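PDB 3B2Y: metallopeptidase containing co-catalytic metalloactive site from Shewanella denitrificans OS217, which probably acts as a zinc-dependent metallocarboxypeptidase of the M14 family and here holds a nickel ion in its metal site. Local coordinates for residues Ser48-Ala53 with Phe120-Glu125; Asp26-Gln31 with Thr112-Gly117; Glu9-Gln14 with His76-Ala81; Trp84-Phe89 with Leu105-Asn110; Ile166-Glu171 with Ser229-Leu234. All blocks are in the same frame, centred on the assembly; numbering follows the deposited sequence.

In the fold
Interactions 4 and 5 lie in the core, their centres about 7 Å from the centre of the chain, and both reach the six-stranded mixed sheet: one packs helix 81-92 on the end of strand 102-106, the other helix 230-236 on strand 165-172. Interaction 1 lies nearer the surface, partly buried, and relies on a salt bridge, whereas interaction 2, next to it, is buried and purely aromatic; Thr-112 and Tyr-29 link the two by hydrogen bonds. Interaction 3 lays the N-terminal segment on the metal-binding loop 76-81. Interactions 3 and 5 share the nickel, which His-76, Glu-79 and His-170 bind, so buried polar chemistry gathers there, while interaction 4 is wholly apolar packing.

Interaction 1: residues Ser48-Ala53 with Phe120-Glu125; sequences SVDSFA and FNRFGE
Asp-50 and Arg-122 reach toward each other from opposite directions and join in a side-on, two-bond salt bridge. Arg-122 NE meets Asp-50 OD2 at 2.7 Å, and Arg-122 NH2 meets Asp-50 OD1 at 3.0 Å, each oxygen using its syn lone pair. Carboxylate and guanidinium are 2° from coplanar, and both bonds are nearly straight, at 162° or more. The Arg-122 chain bends at chi2 (143°) on its way to the carboxylate. Beside the salt bridge, Val-49 CG2 reaches the edge of the Phe-123 ring, 3.7 Å from CE2. Phe-123 CE1 also lies 3.4 Å above the guanidinium plane of Arg-122, over its centre. With an alanine at Asp-50 the guanidinium would lose its carboxylate mate and is likely to turn more freely. In the second shell, Asn-121 holds the turn that carries Arg-122 and Phe-123: its OD1 accepts from Glu-125 N at 2.9 Å, and its ND2 donates to Glu-125 OE1. Asp-50 sits in the type I' turn of the beta hairpin of strands 42-49 and 52-58. Helix 111-115 touches both segments through Thr-112, which packs on Asp-50 and whose OG1 accepts from Arg-122 N.

Interaction 2: residues Asp26-Gln31 with Thr112-Gly117; sequences DAFYAQ and TGFKAG
Phe-28 and Phe-114 carry this contact alone, as a tilted edge-to-face aromatic pair. The edge of Phe-114 is directed toward the face of Phe-28, with ring centroids 5.4 Å apart and planes at 52°, well short of the right angle of an ideal T. The nearest atoms are Phe-28 CB and Phe-114 CE2, at 4.3 Å, so the pair is in loose van der Waals contact, without any hydrogen bond between the two segments. Both side chains leave their helices with CG anti to the backbone N (chi1 -178° in Phe-28), which turns each ring toward the other helix. Further neighbours add to the pair: Trp-84 of helix 81-92 meets Phe-28 edge-to-face and also meets the ring of Phe-114, and the aliphatic Leu-108 touches both phenylalanines. The Phe-114 side chain is about 12 Å from the nickel. Among the backbone bonds, Gly-117 N donates to Phe-114 O at 3.2 Å. Gly-117, with positive phi, completes a Schellman motif that ends the short helix just beyond Phe-114. Helices 25-39 and 111-115 thus meet through a buried aromatic cluster, a form of hydrophobic helix packing on the flank of this alpha/beta peptidase fold.

Interaction 3: residues Glu9-Gln14 with His76-Ala81; sequences ESFVWQ and HGEEAA. With NI (nickel (II) ion), chain C.
Phe-11 and Trp-13 lie against Glu-78 and Ala-80 on the loop that bears the HxxE metal-binding motif of M14 peptidases, here His-76 to Glu-79. The packing is mainly apolar. Phe-11 CD1 comes to 3.7 Å from Glu-78 CB, the two side chains running side by side in the same direction, and Trp-13 CZ3 rests 4.5 Å from Ala-80 CB. Glu-78 CG lies between the backbone N and the carbonyl carbon (chi1 87°) and the chain bends at chi2, leading the carboxylate away to Arg-119, with which OE2 forms a salt bridge. One polar atom meets an aromatic edge: Glu-78 O stands near the indole plane of Trp-13, 3.3 Å from both CZ3 and CH2. A type I turn, closed by Glu-79 N bonding to His-76 O, brings two ligands to the same metal; His-170 is the third protein ligand. His-76 binds nickel through ND1 at 2.2 Å, and Glu-79 chelates it with both oxygens, OE1 at 2.1 Å and OE2 at 2.2 Å.

Interaction 4: residues Trp84-Phe89 with Leu105-Asn110; sequences WGMLHF and LLPLVN
The puckered ring of Pro-107 presents one face to the selenium of Met-86, which is modelled as selenomethionine. Met-86 SE lies over that face, 3.7 Å from Pro-107 CA. At the neighbouring peptide, the terminal methyl of Met-86 approaches the Leu-106 carbonyl. On the strand side, Leu-105 CD2 also touches Met-86 SE, at 4.0 Å, the Met-86 and Leu-105 side chains sliding past each other in opposite directions. Met-86 runs extended through chi2 and then bends at chi3 (-54°), which brings CE to 3.9 Å from Pro-107 CA and within 4.2 Å of Leu-106 O, while SE stays wedged between leucine and proline. These elements belong to the beta-alpha-beta unit of strand 68-73, helix 81-92 and strand 102-106, the parallel strands lying side by side in the main sheet and the helix packing across them. Met-86 accordingly also touches Ile-71 and Ser-73 of strand 68-73, and Met-264 of helix 253-271. Past Pro-107 the chain leaves the sheet toward Asn-110, the N-cap of helix 111-115, whose OD1 accepts from Gly-113 N.

Interaction 5: residues Ile166-Glu171 with Ser229-Leu234; sequences ILTCHE and SFEAFL. With NI (nickel (II) ion), chain C.
Strand 165-172 of the central sheet, which delivers the metal ligand His-170, packs against helix 230-236 at the active site of the M14 fold; the two short segments run antiparallel (175°), with axes 9.3 Å apart. His-170 ND1 binds nickel at 2.2 Å. The other ring nitrogen, NE2, donates to water 3 at 2.8 Å, and that water, in the ring plane, donates to Glu-231 OE1 at 2.7 Å. Glu-231 CG lies between backbone N and carbonyl carbon (chi1 58°) and the chain bends at chi2, bringing OE1 to the water, which probably helps hold the ring's orientation. Were Glu-231 an alanine, water 3 would probably lose its carboxylate acceptor and His-170 NE2 its second-shell link. In one of the two conformers of each strand residue, Thr-168 CG2 lies 3.8 Å from Glu-231 OE1 and Ile-166 CG1 meets Leu-234 CD1 at 3.7 Å, the latter side chains crossing near a right angle. At the helix start, Ser-229 OG caps Ala-232 N at 3.1 Å.

Interaction 1: residues Ser48-Ala53 with Phe120-Glu125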
# COMPACT_ATOMS: atom_id res chain seq x y z
N SER A 48 11.67 -5.82 -13.03
CA SER A 48 12.83 -5.72 -12.15
C SER A 48 13.68 -4.53 -12.51
O SER A 48 13.76 -4.17 -13.69
CB SER A 48 13.62 -7.05 -12.16
OG SER A 48 14.53 -7.25 -13.18
N VAL A 49 14.28 -3.88 -11.51
CA VAL A 49 15.17 -2.78 -11.72
C VAL A 49 16.31 -2.90 -10.71
O VAL A 49 16.07 -3.24 -9.55
CB VAL A 49 14.41 -1.44 -11.58
CG1 VAL A 49 13.79 -1.33 -10.27
CG2 VAL A 49 15.37 -0.24 -11.91
N ASP A 50 17.54 -2.68 -11.17
CA ASP A 50 18.73 -2.72 -10.32
C ASP A 50 18.80 -4.05 -9.59
O ASP A 50 19.20 -4.11 -8.43
CB ASP A 50 18.75 -1.53 -9.35
CG ASP A 50 19.14 -0.24 -10.01
OD1 ASP A 50 19.60 -0.25 -11.19
OD2 ASP A 50 19.05 0.81 -9.33
N SER A 51 18.41 -5.12 -10.29
CA SER A 51 18.42 -6.51 -9.80
C SER A 51 17.32 -6.87 -8.81
O SER A 51 17.28 -8.00 -8.32
CB SER A 51 19.80 -6.86 -9.22
OG SER A 51 20.74 -7.23 -10.26
N PHE A 52 16.43 -5.93 -8.48
CA PHE A 52 15.32 -6.16 -7.56
C PHE A 52 14.00 -6.39 -8.28
O PHE A 52 13.57 -5.55 -9.05
CB PHE A 52 15.12 -4.97 -6.65
CG PHE A 52 16.34 -4.52 -5.92
CD1 PHE A 52 16.94 -5.34 -4.99
CD2 PHE A 52 16.88 -3.26 -6.16
CE1 PHE A 52 18.08 -4.94 -4.30
CE2 PHE A 52 18.01 -2.85 -5.47
CZ PHE A 52 18.62 -3.71 -4.56
N ALA A 53 13.36 -7.50 -7.99
CA ALA A 53 12.09 -7.85 -8.60
C ALA A 53 10.94 -7.08 -8.03
O ALA A 53 10.88 -6.78 -6.83
CB ALA A 53 11.83 -9.35 -8.49
N PHE A 120 11.51 9.07 -4.43
CA PHE A 120 11.62 8.69 -5.86
C PHE A 120 12.38 7.41 -6.07
O PHE A 120 13.06 6.90 -5.19
CB PHE A 120 12.28 9.78 -6.63
CG PHE A 120 11.54 11.07 -6.59
CD1 PHE A 120 10.15 11.10 -6.48
CD2 PHE A 120 12.23 12.25 -6.70
CE1 PHE A 120 9.47 12.29 -6.49
CE2 PHE A 120 11.54 13.47 -6.69
CZ PHE A 120 10.17 13.47 -6.61
N ASN A 121 12.31 6.90 -7.29
CA ASN A 121 13.20 5.86 -7.65
C ASN A 121 14.53 6.53 -7.89
O ASN A 121 14.71 7.75 -7.85
CB ASN A 121 12.70 5.07 -8.89
CG ASN A 121 12.52 5.93 -10.13
OD1 ASN A 121 13.08 7.04 -10.25
ND2 ASN A 121 11.79 5.39 -11.11
N ARG A 122 15.48 5.73 -8.22
CA ARG A 122 16.83 6.29 -8.34
C ARG A 122 17.05 7.14 -9.60
O ARG A 122 18.12 7.73 -9.78
CB ARG A 122 17.81 5.18 -8.23
CG ARG A 122 18.14 4.48 -9.45
CD ARG A 122 19.61 4.16 -9.35
NE ARG A 122 19.89 3.15 -10.32
CZ ARG A 122 20.40 3.40 -11.52
NH1 ARG A 122 20.77 4.65 -11.88
NH2 ARG A 122 20.58 2.38 -12.35
N PHE A 123 16.06 7.11 -10.49
CA PHE A 123 16.01 7.95 -11.67
C PHE A 123 15.25 9.27 -11.47
O PHE A 123 15.12 10.08 -12.41
CB PHE A 123 15.46 7.16 -12.87
CG PHE A 123 15.92 5.70 -12.95
CD1 PHE A 123 17.19 5.33 -13.39
CD2 PHE A 123 15.05 4.69 -12.61
CE1 PHE A 123 17.56 3.99 -13.45
CE2 PHE A 123 15.41 3.34 -12.67
CZ PHE A 123 16.66 2.99 -13.09
N GLY A 124 14.83 9.58 -10.24
CA GLY A 124 14.19 10.85 -9.91
C GLY A 124 12.71 10.91 -10.23
O GLY A 124 12.15 12.00 -10.28
N GLU A 125 12.07 9.77 -10.45
CA GLU A 125 10.65 9.75 -10.85
C GLU A 125 9.79 9.31 -9.66
O GLU A 125 10.19 8.43 -8.90
CB GLU A 125 10.43 8.70 -11.99
CG GLU A 125 11.34 8.83 -13.27
CD GLU A 125 11.20 7.60 -14.24
OE1 GLU A 125 11.27 6.42 -13.77
OE2 GLU A 125 10.97 7.84 -15.46

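Interaction 2: residues Asp26-Gln31 with Thr112-Gly117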
# COMPACT_ATOMS: atom_id res chain seq x y z
N ASP A 26 17.55 -6.35 1.49
CA ASP A 26 17.86 -7.77 1.42
C ASP A 26 17.14 -8.56 2.51
O ASP A 26 16.60 -9.61 2.26
CB ASP A 26 19.38 -8.01 1.52
CG ASP A 26 20.14 -7.52 0.25
OD1 ASP A 26 19.57 -7.54 -0.88
OD2 ASP A 26 21.32 -7.14 0.38
N ALA A 27 17.12 -8.01 3.72
CA ALA A 27 16.39 -8.59 4.85
C ALA A 27 14.93 -8.65 4.49
O ALA A 27 14.28 -9.65 4.75
CB ALA A 27 16.58 -7.77 6.11
N PHE A 28 14.41 -7.55 3.94
CA PHE A 28 12.99 -7.52 3.53
C PHE A 28 12.66 -8.67 2.60
O PHE A 28 11.73 -9.46 2.86
CB PHE A 28 12.65 -6.18 2.87
CG PHE A 28 11.21 -6.06 2.47
CD1 PHE A 28 10.22 -5.91 3.40
CD2 PHE A 28 10.87 -6.19 1.14
CE1 PHE A 28 8.92 -5.82 3.00
CE2 PHE A 28 9.58 -6.12 0.72
CZ PHE A 28 8.60 -5.96 1.63
N TYR A 29 13.44 -8.80 1.52
CA TYR A 29 13.12 -9.82 0.54
C TYR A 29 13.21 -11.23 1.16
O TYR A 29 12.37 -12.09 0.88
CB TYR A 29 14.04 -9.69 -0.67
CG TYR A 29 13.59 -8.66 -1.69
CD1 TYR A 29 12.52 -8.92 -2.53
CD2 TYR A 29 14.29 -7.49 -1.89
CE1 TYR A 29 12.11 -7.99 -3.52
CE2 TYR A 29 13.88 -6.56 -2.89
CZ TYR A 29 12.80 -6.82 -3.67
OH TYR A 29 12.43 -5.87 -4.60
N ALA A 30 14.24 -11.46 1.96
CA ALA A 30 14.41 -12.73 2.73
C ALA A 30 13.23 -13.06 3.63
O ALA A 30 12.69 -14.17 3.56
CB ALA A 30 15.78 -12.71 3.55
N GLN A 31 12.76 -12.09 4.43
CA GLN A 31 11.63 -12.35 5.32
C GLN A 31 10.36 -12.58 4.52
O GLN A 31 9.58 -13.49 4.83
CB GLN A 31 11.47 -11.19 6.34
CG GLN A 31 12.60 -11.13 7.43
N THR A 112 14.30 0.60 -5.63
CA THR A 112 15.49 1.50 -5.61
C THR A 112 15.32 2.69 -4.60
O THR A 112 16.25 2.99 -3.87
CB THR A 112 15.89 1.96 -6.99
OG1 THR A 112 14.93 2.86 -7.54
CG2 THR A 112 16.12 0.74 -7.91
N GLY A 113 14.12 3.25 -4.52
CA GLY A 113 13.76 4.28 -3.56
C GLY A 113 13.76 3.74 -2.14
O GLY A 113 14.24 4.41 -1.21
N PHE A 114 13.22 2.53 -1.95
CA PHE A 114 13.16 1.86 -0.66
C PHE A 114 14.60 1.67 -0.11
O PHE A 114 14.84 1.95 1.04
CB PHE A 114 12.43 0.54 -0.81
CG PHE A 114 12.27 -0.25 0.45
CD1 PHE A 114 11.19 -0.04 1.29
CD2 PHE A 114 13.15 -1.27 0.74
CE1 PHE A 114 11.00 -0.83 2.42
CE2 PHE A 114 12.97 -2.06 1.86
CZ PHE A 114 11.88 -1.83 2.71
N LYS A 115 15.50 1.16 -0.95
CA LYS A 115 16.91 0.93 -0.56
C LYS A 115 17.56 2.22 -0.10
O LYS A 115 18.42 2.23 0.81
CB LYS A 115 17.68 0.29 -1.76
CG LYS A 115 19.14 0.05 -1.51
CD LYS A 115 19.78 -0.65 -2.72
CE LYS A 115 21.29 -0.56 -2.65
NZ LYS A 115 21.72 0.79 -3.07
N ALA A 116 17.23 3.34 -0.73
CA ALA A 116 17.89 4.59 -0.41
C ALA A 116 17.08 5.48 0.54
O ALA A 116 17.47 6.62 0.82
CB ALA A 116 18.20 5.32 -1.69
N GLY A 117 15.96 4.96 1.01
CA GLY A 117 15.04 5.67 1.88
C GLY A 117 14.46 7.00 1.37
O GLY A 117 14.17 7.90 2.17

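Interaction 3: residues Glu9-Gln14 with His76-Ala81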
# COMPACT_ATOMS: atom_id res chain seq x y z
N GLU A 9 15.02 13.95 -0.20
CA GLU A 9 15.54 13.63 1.13
C GLU A 9 15.36 12.16 1.51
O GLU A 9 14.29 11.58 1.27
CB GLU A 9 14.85 14.49 2.19
CG GLU A 9 15.37 14.18 3.58
CD GLU A 9 15.37 15.34 4.48
OE1 GLU A 9 15.38 16.48 3.96
OE2 GLU A 9 15.40 15.12 5.72
N SER A 10 16.41 11.59 2.13
CA SER A 10 16.35 10.21 2.66
C SER A 10 15.98 10.15 4.13
O SER A 10 16.40 11.00 4.92
CB SER A 10 17.70 9.53 2.48
OG SER A 10 17.99 9.32 1.12
N PHE A 11 15.16 9.14 4.48
CA PHE A 11 14.66 8.91 5.84
C PHE A 11 14.82 7.43 6.14
O PHE A 11 14.45 6.60 5.30
CB PHE A 11 13.18 9.24 5.95
CG PHE A 11 12.84 10.66 5.65
CD1 PHE A 11 12.67 11.07 4.35
CD2 PHE A 11 12.75 11.59 6.67
CE1 PHE A 11 12.35 12.39 4.05
CE2 PHE A 11 12.42 12.89 6.39
CZ PHE A 11 12.24 13.30 5.07
N VAL A 12 15.33 7.13 7.34
CA VAL A 12 15.55 5.75 7.79
C VAL A 12 15.19 5.59 9.31
O VAL A 12 15.43 6.50 10.09
CB VAL A 12 17.01 5.36 7.55
CG1 VAL A 12 17.36 4.08 8.20
CG2 VAL A 12 17.31 5.28 6.01
N TRP A 13 14.74 4.40 9.69
CA TRP A 13 14.34 4.07 11.08
C TRP A 13 14.91 2.69 11.46
O TRP A 13 15.24 1.89 10.59
CB TRP A 13 12.81 4.09 11.23
CG TRP A 13 12.22 5.43 10.93
CD1 TRP A 13 12.01 6.46 11.82
CD2 TRP A 13 11.78 5.92 9.65
NE1 TRP A 13 11.47 7.55 11.16
CE2 TRP A 13 11.34 7.25 9.83
CE3 TRP A 13 11.71 5.35 8.35
CZ2 TRP A 13 10.79 8.01 8.78
CZ3 TRP A 13 11.18 6.11 7.31
CH2 TRP A 13 10.72 7.43 7.53
N GLN A 14 15.04 2.43 12.77
CA GLN A 14 15.30 1.07 13.25
C GLN A 14 13.97 0.41 13.57
O GLN A 14 13.04 1.06 14.04
CB GLN A 14 16.21 1.05 14.49
CG GLN A 14 17.56 1.70 14.28
CD GLN A 14 18.23 1.29 12.96
OE1 GLN A 14 18.16 0.12 12.52
NE2 GLN A 14 18.89 2.27 12.32
N HIS A 76 6.63 4.79 -2.51
CA HIS A 76 7.48 5.89 -2.09
C HIS A 76 8.48 5.36 -1.08
O HIS A 76 8.11 4.78 -0.06
CB HIS A 76 6.65 7.04 -1.55
CG HIS A 76 5.76 7.66 -2.57
ND1 HIS A 76 4.47 8.00 -2.32
CD2 HIS A 76 5.97 7.96 -3.88
CE1 HIS A 76 3.92 8.53 -3.40
NE2 HIS A 76 4.81 8.52 -4.36
N GLY A 77 9.75 5.51 -1.38
CA GLY A 77 10.76 4.84 -0.59
C GLY A 77 10.98 5.33 0.81
O GLY A 77 11.48 4.60 1.65
N GLU A 78 10.59 6.56 1.09
CA GLU A 78 10.64 7.09 2.46
C GLU A 78 9.47 6.54 3.31
O GLU A 78 9.46 6.72 4.52
CB GLU A 78 10.69 8.63 2.47
CG GLU A 78 9.41 9.46 2.44
CD GLU A 78 8.74 9.48 1.10
OE1 GLU A 78 9.00 8.53 0.34
OE2 GLU A 78 7.93 10.40 0.80
N GLU A 79 8.49 5.91 2.66
CA GLU A 79 7.27 5.41 3.33
C GLU A 79 7.39 3.94 3.72
O GLU A 79 6.56 3.12 3.38
CB GLU A 79 6.07 5.66 2.39
CG GLU A 79 5.91 7.16 2.16
CD GLU A 79 4.79 7.56 1.18
OE1 GLU A 79 3.99 6.69 0.82
OE2 GLU A 79 4.81 8.77 0.74
N ALA A 80 8.47 3.62 4.44
CA ALA A 80 8.93 2.24 4.66
C ALA A 80 8.02 1.38 5.56
O ALA A 80 8.03 0.12 5.49
CB ALA A 80 10.40 2.23 5.17
N ALA A 81 7.20 2.03 6.38
CA ALA A 81 6.24 1.31 7.22
C ALA A 81 5.19 0.53 6.45
O ALA A 81 4.58 -0.41 6.98
CB ALA A 81 5.51 2.28 8.24
NI NI C . 3.15 8.05 -0.53
O HOH W 1 2.13 9.45 0.98
O HOH W 2 2.33 9.52 -1.18

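Interaction 4: residues Trp84-Phe89 with Leu105-Asn110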
# COMPACT_ATOMS: atom_id res chain seq x y z
N TRP A 84 7.00 -3.00 5.29
CA TRP A 84 7.21 -3.75 6.54
C TRP A 84 5.87 -4.08 7.26
O TRP A 84 5.75 -5.13 7.88
CB TRP A 84 8.21 -3.08 7.50
CG TRP A 84 9.60 -3.01 6.97
CD1 TRP A 84 10.19 -1.94 6.44
CD2 TRP A 84 10.55 -4.06 6.95
NE1 TRP A 84 11.48 -2.23 6.07
CE2 TRP A 84 11.74 -3.54 6.39
CE3 TRP A 84 10.53 -5.41 7.35
CZ2 TRP A 84 12.84 -4.32 6.15
CZ3 TRP A 84 11.65 -6.19 7.15
CH2 TRP A 84 12.82 -5.63 6.59
N GLY A 85 4.90 -3.15 7.15
CA GLY A 85 3.52 -3.36 7.63
C GLY A 85 2.90 -4.57 6.97
O GLY A 85 2.27 -5.41 7.65
N MSE A 86 3.11 -4.73 5.67
CA MSE A 86 2.59 -5.91 4.99
C MSE A 86 3.23 -7.20 5.44
O MSE A 86 2.57 -8.21 5.56
CB MSE A 86 2.72 -5.76 3.48
CG MSE A 86 1.74 -6.70 2.74
SE MSE A 86 1.86 -6.43 0.82
CE MSE A 86 1.57 -4.45 0.88
N LEU A 87 4.53 -7.18 5.65
CA LEU A 87 5.23 -8.34 6.17
C LEU A 87 4.72 -8.75 7.56
O LEU A 87 4.59 -9.96 7.85
CB LEU A 87 6.73 -8.08 6.16
CG LEU A 87 7.70 -9.20 6.42
CD1 LEU A 87 7.36 -10.44 5.60
CD2 LEU A 87 9.07 -8.65 6.06
N HIS A 88 4.42 -7.76 8.41
CA HIS A 88 3.86 -7.99 9.73
C HIS A 88 2.47 -8.64 9.61
O HIS A 88 2.16 -9.65 10.24
CB HIS A 88 3.77 -6.64 10.49
CG HIS A 88 3.32 -6.74 11.91
ND1 HIS A 88 2.00 -6.55 12.28
CD2 HIS A 88 3.99 -7.04 13.05
CE1 HIS A 88 1.89 -6.71 13.59
NE2 HIS A 88 3.07 -7.01 14.07
N PHE A 89 1.71 -8.12 8.65
CA PHE A 89 0.37 -8.60 8.33
C PHE A 89 0.42 -10.06 7.88
O PHE A 89 -0.28 -10.88 8.41
CB PHE A 89 -0.23 -7.68 7.28
CG PHE A 89 -1.54 -8.12 6.77
CD1 PHE A 89 -2.63 -8.11 7.59
CD2 PHE A 89 -1.67 -8.51 5.45
CE1 PHE A 89 -3.85 -8.52 7.11
CE2 PHE A 89 -2.90 -8.90 4.96
CZ PHE A 89 -3.98 -8.91 5.79
N LEU A 105 -1.12 -9.31 -3.48
CA LEU A 105 -0.19 -8.45 -2.71
C LEU A 105 0.94 -7.92 -3.62
O LEU A 105 1.47 -8.65 -4.43
CB LEU A 105 0.41 -9.27 -1.58
CG LEU A 105 -0.57 -9.91 -0.62
CD1 LEU A 105 0.14 -10.96 0.22
CD2 LEU A 105 -1.22 -8.83 0.22
N LEU A 106 1.16 -6.63 -3.59
CA LEU A 106 2.19 -5.92 -4.37
C LEU A 106 3.02 -5.13 -3.32
O LEU A 106 2.81 -3.96 -3.07
CB LEU A 106 1.49 -5.05 -5.43
CG LEU A 106 2.21 -4.40 -6.57
CD1 LEU A 106 2.75 -5.47 -7.54
CD2 LEU A 106 1.17 -3.56 -7.32
N PRO A 107 3.93 -5.82 -2.63
CA PRO A 107 4.53 -5.33 -1.42
C PRO A 107 5.48 -4.15 -1.62
O PRO A 107 5.67 -3.37 -0.70
CB PRO A 107 5.40 -6.54 -0.94
CG PRO A 107 4.90 -7.68 -1.63
CD PRO A 107 4.35 -7.18 -2.96
N LEU A 108 6.12 -4.08 -2.78
CA LEU A 108 7.23 -3.14 -2.95
C LEU A 108 7.41 -2.74 -4.40
O LEU A 108 8.12 -3.42 -5.13
CB LEU A 108 8.52 -3.74 -2.42
CG LEU A 108 9.80 -2.88 -2.47
CD1 LEU A 108 9.54 -1.43 -1.83
CD2 LEU A 108 11.03 -3.61 -1.80
N VAL A 109 6.78 -1.65 -4.81
CA VAL A 109 6.77 -1.20 -6.19
C VAL A 109 8.06 -0.42 -6.60
O VAL A 109 8.51 -0.48 -7.75
CB VAL A 109 5.53 -0.37 -6.40
CG1 VAL A 109 5.56 0.41 -7.72
CG2 VAL A 109 4.28 -1.26 -6.26
N ASN A 110 8.70 0.20 -5.61
CA ASN A 110 9.84 1.07 -5.80
C ASN A 110 11.09 0.58 -4.99
O ASN A 110 11.48 1.15 -3.98
CB ASN A 110 9.47 2.45 -5.35
CG ASN A 110 10.59 3.48 -5.56
OD1 ASN A 110 11.61 3.25 -6.21
ND2 ASN A 110 10.35 4.66 -5.00

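Interaction 5: residues Ile166-Glu171 with Ser229-Leu234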
# COMPACT_ATOMS: atom_id res chain seq x y z
N ILE A 166 -9.23 -2.24 -3.47
CA ILE A 166 -7.78 -1.98 -3.42
C ILE A 166 -7.41 -1.06 -2.24
O ILE A 166 -8.00 0.02 -2.08
CB ILE A 166 -7.17 -1.46 -4.80
CG1 ILE A 166 -5.79 -0.82 -4.66
CG2 ILE A 166 -8.12 -0.48 -5.56
CD1 ILE A 166 -4.79 -1.72 -4.06
N LEU A 167 -6.38 -1.48 -1.47
CA LEU A 167 -5.81 -0.65 -0.41
C LEU A 167 -4.33 -0.48 -0.73
O LEU A 167 -3.64 -1.42 -1.03
CB LEU A 167 -5.93 -1.33 0.94
CG LEU A 167 -5.25 -0.73 2.17
CD1 LEU A 167 -5.84 0.62 2.54
CD2 LEU A 167 -5.31 -1.69 3.39
N THR A 168 -3.92 0.77 -0.75
CA THR A 168 -2.52 1.16 -0.79
C THR A 168 -2.14 1.74 0.57
O THR A 168 -2.91 2.53 1.25
CB THR A 168 -2.22 2.23 -1.89
OG1 THR A 168 -3.01 3.39 -1.65
CG2 THR A 168 -2.58 1.74 -3.24
N CYS A 169 -0.94 1.34 1.00
CA CYS A 169 -0.45 1.73 2.30
C CYS A 169 0.71 2.67 2.12
O CYS A 169 1.83 2.24 1.82
CB CYS A 169 0.00 0.48 3.04
SG CYS A 169 -1.53 -0.45 3.52
N HIS A 170 0.39 3.94 2.30
CA HIS A 170 1.34 5.02 2.31
C HIS A 170 1.66 5.64 3.68
O HIS A 170 1.08 5.33 4.74
CB HIS A 170 0.82 6.14 1.38
CG HIS A 170 0.86 5.79 -0.09
ND1 HIS A 170 1.65 6.46 -1.01
CD2 HIS A 170 0.17 4.86 -0.79
CE1 HIS A 170 1.48 5.91 -2.21
NE2 HIS A 170 0.58 4.96 -2.11
N GLU A 171 2.59 6.57 3.66
CA GLU A 171 2.86 7.36 4.83
C GLU A 171 3.03 8.80 4.43
O GLU A 171 3.45 9.12 3.32
CB GLU A 171 4.13 6.91 5.54
CG GLU A 171 4.30 5.41 5.86
CD GLU A 171 5.25 5.22 7.06
OE1 GLU A 171 4.77 5.40 8.21
OE2 GLU A 171 6.47 4.86 6.85
N SER A 229 -2.90 8.77 -9.61
CA SER A 229 -2.31 7.76 -8.77
C SER A 229 -2.77 6.38 -9.24
O SER A 229 -3.76 6.23 -9.99
CB SER A 229 -2.78 7.97 -7.33
OG SER A 229 -4.18 7.74 -7.25
N PHE A 230 -2.07 5.38 -8.76
CA PHE A 230 -2.36 3.99 -9.08
C PHE A 230 -3.78 3.63 -8.61
O PHE A 230 -4.57 3.08 -9.34
CB PHE A 230 -1.36 3.14 -8.31
CG PHE A 230 -1.52 1.65 -8.48
CD1 PHE A 230 -1.30 1.07 -9.68
CD2 PHE A 230 -1.74 0.83 -7.36
CE1 PHE A 230 -1.40 -0.35 -9.84
CE2 PHE A 230 -1.80 -0.58 -7.48
CZ PHE A 230 -1.61 -1.17 -8.74
N GLU A 231 -4.10 4.02 -7.39
CA GLU A 231 -5.41 3.73 -6.79
C GLU A 231 -6.55 4.42 -7.55
O GLU A 231 -7.60 3.82 -7.75
CB GLU A 231 -5.38 4.02 -5.27
CG GLU A 231 -4.99 5.45 -4.86
CD GLU A 231 -3.48 5.72 -4.71
OE1 GLU A 231 -2.63 5.00 -5.27
OE2 GLU A 231 -3.16 6.71 -4.02
N ALA A 232 -6.41 5.66 -7.96
CA ALA A 232 -7.50 6.31 -8.72
C ALA A 232 -7.68 5.64 -10.07
O ALA A 232 -8.82 5.50 -10.56
CB ALA A 232 -7.26 7.82 -8.90
N PHE A 233 -6.58 5.30 -10.70
CA PHE A 233 -6.55 4.48 -11.93
C PHE A 233 -7.36 3.18 -11.78
O PHE A 233 -8.22 2.85 -12.61
CB PHE A 233 -5.09 4.11 -12.33
CG PHE A 233 -5.02 3.15 -13.45
CD1 PHE A 233 -5.31 3.58 -14.75
CD2 PHE A 233 -4.73 1.77 -13.25
CE1 PHE A 233 -5.29 2.66 -15.82
CE2 PHE A 233 -4.72 0.85 -14.32
CZ PHE A 233 -4.96 1.31 -15.62
N LEU A 234 -7.11 2.43 -10.72
CA LEU A 234 -7.84 1.19 -10.54
C LEU A 234 -9.37 1.45 -10.29
O LEU A 234 -10.18 0.68 -10.72
CB LEU A 234 -7.23 0.32 -9.48
CG LEU A 234 -5.79 -0.09 -9.59
CD1 LEU A 234 -5.38 -0.74 -8.31
CD2 LEU A 234 -5.71 -1.02 -10.74
NI NI C . 3.15 8.05 -0.53
O HOH W 3 -0.32 3.89 -4.48
O HOH W 1 2.13 9.45 0.98
O HOH W 2 2.33 9.52 -1.18